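Local coordinates for protein multicopper oxidase (Uncultured bacterium, PDB 4E9X) that probably oxidises substrates at a mononuclear copper site and passes the electrons to a trinuclear copper cluster that reduces dioxygen to water, at residues 138-143 against 187-192; 239-244 against 271-276. All coordinates share one frame; numbering follows the deposited sequence.

In the fold
Both contacts lie in the second cupredoxin-like domain and share one sheet, in which strand 187-195 sits between strands 138-147 and 236-243. Interaction 1 joins two parallel neighbours within that sheet through backbone hydrogen bonds and a two-pronged salt bridge between Asp139 and Arg192. Interaction 2 instead crosses to the sheet that holds strand 270-275, with no hydrogen bond between its segments. Both are largely buried, but interaction 2 covers 160 Å² against 527 Å² and lies further out, where Asp244 at the end of strand 236-243 is exposed. The two meet where Val189 N approaches Ile241 O (2.8 Å) and where Ile191 packs on Ile241, whose tip then meets Ile273 in the sandwich interior.

Interaction 1. Residues 138-143 against 187-192; sequences KDVIMM and DVVKIR
Asp139 and Arg192 form the polar centre of this contact, a side-on salt bridge in which two guanidinium nitrogens each take one carboxylate oxygen. Arg192 NE donates to Asp139 OD1 at 2.8 Å and 171°, and Arg192 NH2 reaches Asp139 OD2 at 2.9 Å. Both oxygens use their syn lone pairs, and the two planes are nearly coplanar, 26° apart. The arginine chain runs extended from CG to NE, while Asp139 carries CG anti to its own N (chi1 -164°), which swings the carboxylate over to the neighbouring strand. Lys190 CE lies over one face of the guanidinium; the amine beyond it turns off to salt bridges with Asp238 and Glu133.

The backbones pair as parallel neighbours in one sheet of the cupredoxin-like beta sandwich. Lys138 O accepts from Lys190 N, Val140 N donates to Lys190 O, Val140 O accepts from Arg192 N at 2.8 Å, and Met142 N closes the series on Arg192 O. Lys190 is thus gripped through both its N and O, as is Val140. At the start of the pairing, the bond from Lys138 N to Val188 O is weak.

Apolar groups occupy the other face. Val140 CG2 meets Val189 CG1 at 3.7 Å, its CB lies alongside Ile191 CG1, and the extended Met142 chain passes Ile191 CG2 with SD at 4.1 Å. Leu181 and Val183 of strand 181-183 cover this side.

At the margin, Lys138 NZ and Asp187 OD2 stand 4.3 Å apart and are joined by a water that accepts from the amine and donates to the carboxylate; Asp187 OD1 is held by Thr137.

The chemistry therefore differs by face: a hydrophobic side toward the sandwich interior, and a side where the paired charges of Asp139 and Arg192 probably offset one another.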
loop_
_atom_site.group_PDB
_atom_site.type_symbol
_atom_site.label_atom_id
_atom_site.label_comp_id
_atom_site.label_asym_id
_atom_site.label_seq_id
_atom_site.Cartn_x
_atom_site.Cartn_y
_atom_site.Cartn_z
ATOM N N LYS A 138 -22.697 16.963 -4.558
ATOM C CA LYS A 138 -23.013 15.533 -4.514
ATOM C C LYS A 138 -21.977 14.847 -3.627
ATOM O O LYS A 138 -20.788 15.117 -3.816
ATOM C CB LYS A 138 -22.940 14.946 -5.914
ATOM C CG LYS A 138 -23.493 13.508 -5.984
ATOM C CD LYS A 138 -23.187 12.910 -7.350
ATOM C CE LYS A 138 -23.783 13.716 -8.519
ATOM N NZ LYS A 138 -25.252 13.862 -8.298
ATOM N N ASP A 139 -22.437 14.032 -2.703
ATOM C CA ASP A 139 -21.596 13.313 -1.734
ATOM C C ASP A 139 -21.752 11.851 -2.014
ATOM O O ASP A 139 -22.891 11.402 -2.227
ATOM C CB ASP A 139 -22.042 13.768 -0.327
ATOM C CG ASP A 139 -21.094 13.445 0.794
ATOM O OD1 ASP A 139 -20.066 12.778 0.612
ATOM O OD2 ASP A 139 -21.419 13.904 1.924
ATOM N N VAL A 140 -20.649 11.122 -2.081
ATOM C CA VAL A 140 -20.574 9.764 -2.604
ATOM C C VAL A 140 -19.763 8.893 -1.656
ATOM O O VAL A 140 -18.634 9.220 -1.341
ATOM C CB VAL A 140 -19.857 9.824 -3.978
ATOM C CG1 VAL A 140 -19.580 8.459 -4.605
ATOM C CG2 VAL A 140 -20.680 10.706 -4.954
ATOM N N ILE A 141 -20.348 7.768 -1.265
ATOM C CA ILE A 141 -19.656 6.777 -0.412
ATOM C C ILE A 141 -19.279 5.595 -1.244
ATOM O O ILE A 141 -20.147 5.001 -1.902
ATOM C CB ILE A 141 -20.577 6.392 0.762
ATOM C CG1 ILE A 141 -20.565 7.526 1.828
ATOM C CG2 ILE A 141 -20.206 5.039 1.393
ATOM C CD1 ILE A 141 -21.634 7.412 2.894
ATOM N N MET A 142 -18.010 5.202 -1.192
ATOM C CA MET A 142 -17.480 4.017 -1.884
ATOM C C MET A 142 -16.736 3.118 -0.904
ATOM O O MET A 142 -15.601 3.423 -0.491
ATOM C CB MET A 142 -16.510 4.398 -3.020
ATOM C CG MET A 142 -17.267 5.133 -4.156
ATOM S SD MET A 142 -16.199 5.219 -5.590
ATOM C CE MET A 142 -17.086 6.317 -6.693
ATOM N N MET A 143 -17.369 1.990 -0.524
ATOM C CA MET A 143 -16.751 1.085 0.468
ATOM C C MET A 143 -16.276 -0.141 -0.272
ATOM O O MET A 143 -17.101 -0.906 -0.843
ATOM C CB MET A 143 -17.819 0.701 1.517
ATOM C CG MET A 143 -18.404 1.948 2.199
ATOM S SD MET A 143 -19.426 1.596 3.668
ATOM C CE MET A 143 -18.147 1.201 4.858
ATOM N N ASP A 187 -21.096 20.157 -11.440
ATOM C CA ASP A 187 -21.156 19.485 -10.138
ATOM C C ASP A 187 -19.795 19.532 -9.464
ATOM O O ASP A 187 -18.750 19.590 -10.096
ATOM C CB ASP A 187 -21.599 18.027 -10.306
ATOM C CG ASP A 187 -23.095 17.811 -10.190
ATOM O OD1 ASP A 187 -23.793 18.546 -9.436
ATOM O OD2 ASP A 187 -23.608 16.856 -10.838
ATOM N N VAL A 188 -19.848 19.492 -8.125
ATOM C CA VAL A 188 -18.641 19.396 -7.282
ATOM C C VAL A 188 -18.877 18.182 -6.416
ATOM O O VAL A 188 -19.791 18.158 -5.576
ATOM C CB VAL A 188 -18.492 20.668 -6.430
ATOM C CG1 VAL A 188 -17.239 20.531 -5.518
ATOM C CG2 VAL A 188 -18.395 21.868 -7.334
ATOM N N VAL A 189 -18.063 17.148 -6.660
ATOM C CA VAL A 189 -18.389 15.804 -6.129
ATOM C C VAL A 189 -17.402 15.478 -4.993
ATOM O O VAL A 189 -16.205 15.480 -5.219
ATOM C CB VAL A 189 -18.321 14.755 -7.221
ATOM C CG1 VAL A 189 -18.796 13.393 -6.686
ATOM C CG2 VAL A 189 -19.178 15.154 -8.441
ATOM N N LYS A 190 -17.952 15.175 -3.812
ATOM C CA LYS A 190 -17.100 14.686 -2.711
ATOM C C LYS A 190 -17.197 13.167 -2.758
ATOM O O LYS A 190 -18.328 12.649 -2.716
ATOM C CB LYS A 190 -17.608 15.274 -1.392
ATOM C CG LYS A 190 -16.883 14.667 -0.171
ATOM C CD LYS A 190 -17.365 15.379 1.107
ATOM C CE LYS A 190 -16.641 15.004 2.342
ATOM N NZ LYS A 190 -15.262 15.565 2.454
ATOM N N ILE A 191 -16.061 12.471 -2.853
ATOM C CA ILE A 191 -16.064 11.001 -2.790
ATOM C C ILE A 191 -15.316 10.587 -1.518
ATOM O O ILE A 191 -14.207 11.066 -1.279
ATOM C CB ILE A 191 -15.479 10.370 -4.045
ATOM C CG1 ILE A 191 -16.298 10.843 -5.275
ATOM C CG2 ILE A 191 -15.519 8.859 -3.933
ATOM C CD1 ILE A 191 -15.471 11.105 -6.469
ATOM N N ARG A 192 -15.951 9.698 -0.784
ATOM C CA ARG A 192 -15.377 9.137 0.452
ATOM C C ARG A 192 -15.072 7.675 0.175
ATOM O O ARG A 192 -16.011 6.874 0.016
ATOM C CB ARG A 192 -16.398 9.284 1.577
ATOM C CG ARG A 192 -16.827 10.742 1.819
ATOM C CD ARG A 192 -17.945 10.795 2.825
ATOM N NE ARG A 192 -18.680 12.064 2.915
ATOM C CZ ARG A 192 -18.608 12.855 3.966
ATOM N NH1 ARG A 192 -17.776 12.688 5.002
ATOM N NH2 ARG A 192 -19.402 13.937 3.973
HETATM O O HOH W 1 -25.942 15.474 -10.555
#

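Interaction 2. Residues 239-244 against 271-276; sequences VIIEAD and TVIEYD
Ile241 reaches across to Ile273 with the far end of its chain, CD1 to CD1 at 4.5 Å, a loose meeting of two methyl tips. CG1 of Ile241 stands beside its backbone N (chi1 -71°) and the chain then extends, carrying the methyl toward the facing sheet. Glu242 turns the other way, and its carboxylate pairs with Arg135.

Ala243 provides most of the remaining surface on this side. It is the centre of an inverse gamma turn, closed by a weak bond from Asp244 N to Glu242 O, and the phenol of Tyr275 fits against the bend. Ala243 CB lies 3.5 Å from Tyr275 OH and 3.9 Å from CZ, while Ala243 O sits at the ring edge, 3.5 Å from Tyr275 CE2. Asp244 N is also near the hydroxyl, at 3.1 Å, but the angle is too poor for a hydrogen bond. The oxygen is instead bonded to His208 NE2 and to Asn245 N, just past the turn.

This is face-to-face packing of the two sheets of the sandwich, with strand axes 10.8 Å apart and no hydrogen bond across. Val183 of strand 181-183, the parallel neighbour of 270-275, touches Ala243, Ile273 and Tyr275, while strand 187-195 flanks 236-243 within its own sheet.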
loop_
_atom_site.group_PDB
_atom_site.type_symbol
_atom_site.label_atom_id
_atom_site.label_comp_id
_atom_site.label_asym_id
_atom_site.label_seq_id
_atom_site.Cartn_x
_atom_site.Cartn_y
_atom_site.Cartn_z
ATOM N N VAL A 239 -12.047 12.909 -1.243
ATOM C CA VAL A 239 -11.512 13.691 -2.346
ATOM C C VAL A 239 -12.653 14.567 -2.897
ATOM O O VAL A 239 -13.835 14.361 -2.613
ATOM C CB VAL A 239 -10.968 12.798 -3.480
ATOM C CG1 VAL A 239 -9.915 11.812 -2.916
ATOM C CG2 VAL A 239 -12.094 12.051 -4.221
ATOM N N ILE A 240 -12.256 15.561 -3.690
ATOM C CA ILE A 240 -13.175 16.386 -4.485
ATOM C C ILE A 240 -12.827 16.200 -5.953
ATOM O O ILE A 240 -11.655 16.307 -6.348
ATOM C CB ILE A 240 -13.014 17.889 -4.104
ATOM C CG1 ILE A 240 -13.381 18.153 -2.630
ATOM C CG2 ILE A 240 -13.828 18.754 -5.046
ATOM C CD1 ILE A 240 -14.871 17.945 -2.375
ATOM N N ILE A 241 -13.865 15.965 -6.755
ATOM C CA ILE A 241 -13.751 16.038 -8.211
ATOM C C ILE A 241 -14.605 17.205 -8.683
ATOM O O ILE A 241 -15.789 17.282 -8.347
ATOM C CB ILE A 241 -14.190 14.735 -8.905
ATOM C CG1 ILE A 241 -13.150 13.634 -8.627
ATOM C CG2 ILE A 241 -14.395 14.983 -10.403
ATOM C CD1 ILE A 241 -13.505 12.275 -9.197
ATOM N N GLU A 242 -14.012 18.104 -9.465
ATOM C CA GLU A 242 -14.759 19.127 -10.203
ATOM C C GLU A 242 -15.300 18.490 -11.459
ATOM O O GLU A 242 -14.490 18.095 -12.317
ATOM C CB GLU A 242 -13.864 20.350 -10.550
ATOM C CG GLU A 242 -13.135 20.965 -9.354
ATOM C CD GLU A 242 -14.008 21.889 -8.519
ATOM O OE1 GLU A 242 -15.072 22.359 -8.990
ATOM O OE2 GLU A 242 -13.592 22.165 -7.381
ATOM N N ALA A 243 -16.622 18.379 -11.585
ATOM C CA ALA A 243 -17.178 17.747 -12.803
ATOM C C ALA A 243 -17.309 18.726 -13.931
ATOM O O ALA A 243 -18.374 19.223 -14.250
ATOM C CB ALA A 243 -18.551 17.131 -12.456
ATOM N N ASP A 244 -16.177 19.014 -14.541
ATOM C CA ASP A 244 -16.186 20.087 -15.537
ATOM C C ASP A 244 -15.731 19.535 -16.883
ATOM O O ASP A 244 -15.325 20.282 -17.784
ATOM C CB ASP A 244 -15.312 21.218 -15.071
ATOM C CG ASP A 244 -13.858 20.830 -14.837
ATOM O OD1 ASP A 244 -13.413 19.694 -15.129
ATOM O OD2 ASP A 244 -13.155 21.763 -14.344
ATOM N N THR A 271 -17.070 1.728 -11.673
ATOM C CA THR A 271 -18.235 2.508 -12.007
ATOM C C THR A 271 -17.875 3.381 -13.208
ATOM O O THR A 271 -16.745 3.275 -13.738
ATOM C CB THR A 271 -18.744 3.310 -10.795
ATOM O OG1 THR A 271 -19.946 4.025 -11.202
ATOM C CG2 THR A 271 -17.729 4.313 -10.292
ATOM N N VAL A 272 -18.830 4.186 -13.658
ATOM C CA VAL A 272 -18.580 5.156 -14.743
ATOM C C VAL A 272 -19.131 6.483 -14.261
ATOM O O VAL A 272 -20.295 6.542 -13.769
ATOM C CB VAL A 272 -19.307 4.730 -16.024
ATOM C CG1 VAL A 272 -19.092 5.720 -17.155
ATOM C CG2 VAL A 272 -18.869 3.346 -16.439
ATOM N N ILE A 273 -18.322 7.532 -14.364
ATOM C CA ILE A 273 -18.813 8.909 -14.188
ATOM C C ILE A 273 -19.524 9.227 -15.482
ATOM O O ILE A 273 -18.859 9.434 -16.522
ATOM C CB ILE A 273 -17.670 9.872 -13.903
ATOM C CG1 ILE A 273 -16.892 9.393 -12.629
ATOM C CG2 ILE A 273 -18.225 11.263 -13.763
ATOM C CD1 ILE A 273 -15.536 10.057 -12.517
ATOM N N GLU A 274 -20.856 9.253 -15.434
ATOM C CA GLU A 274 -21.697 9.501 -16.611
ATOM C C GLU A 274 -22.194 10.922 -16.525
ATOM O O GLU A 274 -22.950 11.266 -15.598
ATOM C CB GLU A 274 -22.916 8.593 -16.570
ATOM C CG GLU A 274 -22.633 7.099 -16.880
ATOM C CD GLU A 274 -23.914 6.307 -16.861
ATOM O OE1 GLU A 274 -24.993 6.829 -16.469
ATOM O OE2 GLU A 274 -23.845 5.116 -17.199
ATOM N N TYR A 275 -21.813 11.760 -17.488
ATOM C CA TYR A 275 -22.378 13.114 -17.483
ATOM C C TYR A 275 -23.720 13.149 -18.229
ATOM O O TYR A 275 -23.877 12.552 -19.325
ATOM C CB TYR A 275 -21.462 14.130 -18.140
ATOM C CG TYR A 275 -20.239 14.601 -17.346
ATOM C CD1 TYR A 275 -19.160 13.736 -17.064
ATOM C CD2 TYR A 275 -20.167 15.912 -16.946
ATOM C CE1 TYR A 275 -18.067 14.228 -16.349
ATOM C CE2 TYR A 275 -19.085 16.425 -16.285
ATOM C CZ TYR A 275 -18.028 15.570 -15.972
ATOM O OH TYR A 275 -16.940 16.095 -15.340
ATOM N N ASP A 276 -24.648 13.847 -17.618
ATOM C CA ASP A 276 -26.036 13.872 -18.145
ATOM C C ASP A 276 -26.096 14.308 -19.598
ATOM O O ASP A 276 -26.969 13.841 -20.321
ATOM C CB ASP A 276 -26.815 14.871 -17.313
ATOM C CG ASP A 276 -27.264 14.373 -15.914
ATOM O OD1 ASP A 276 -27.227 13.137 -15.688
ATOM O OD2 ASP A 276 -27.677 15.193 -15.083
#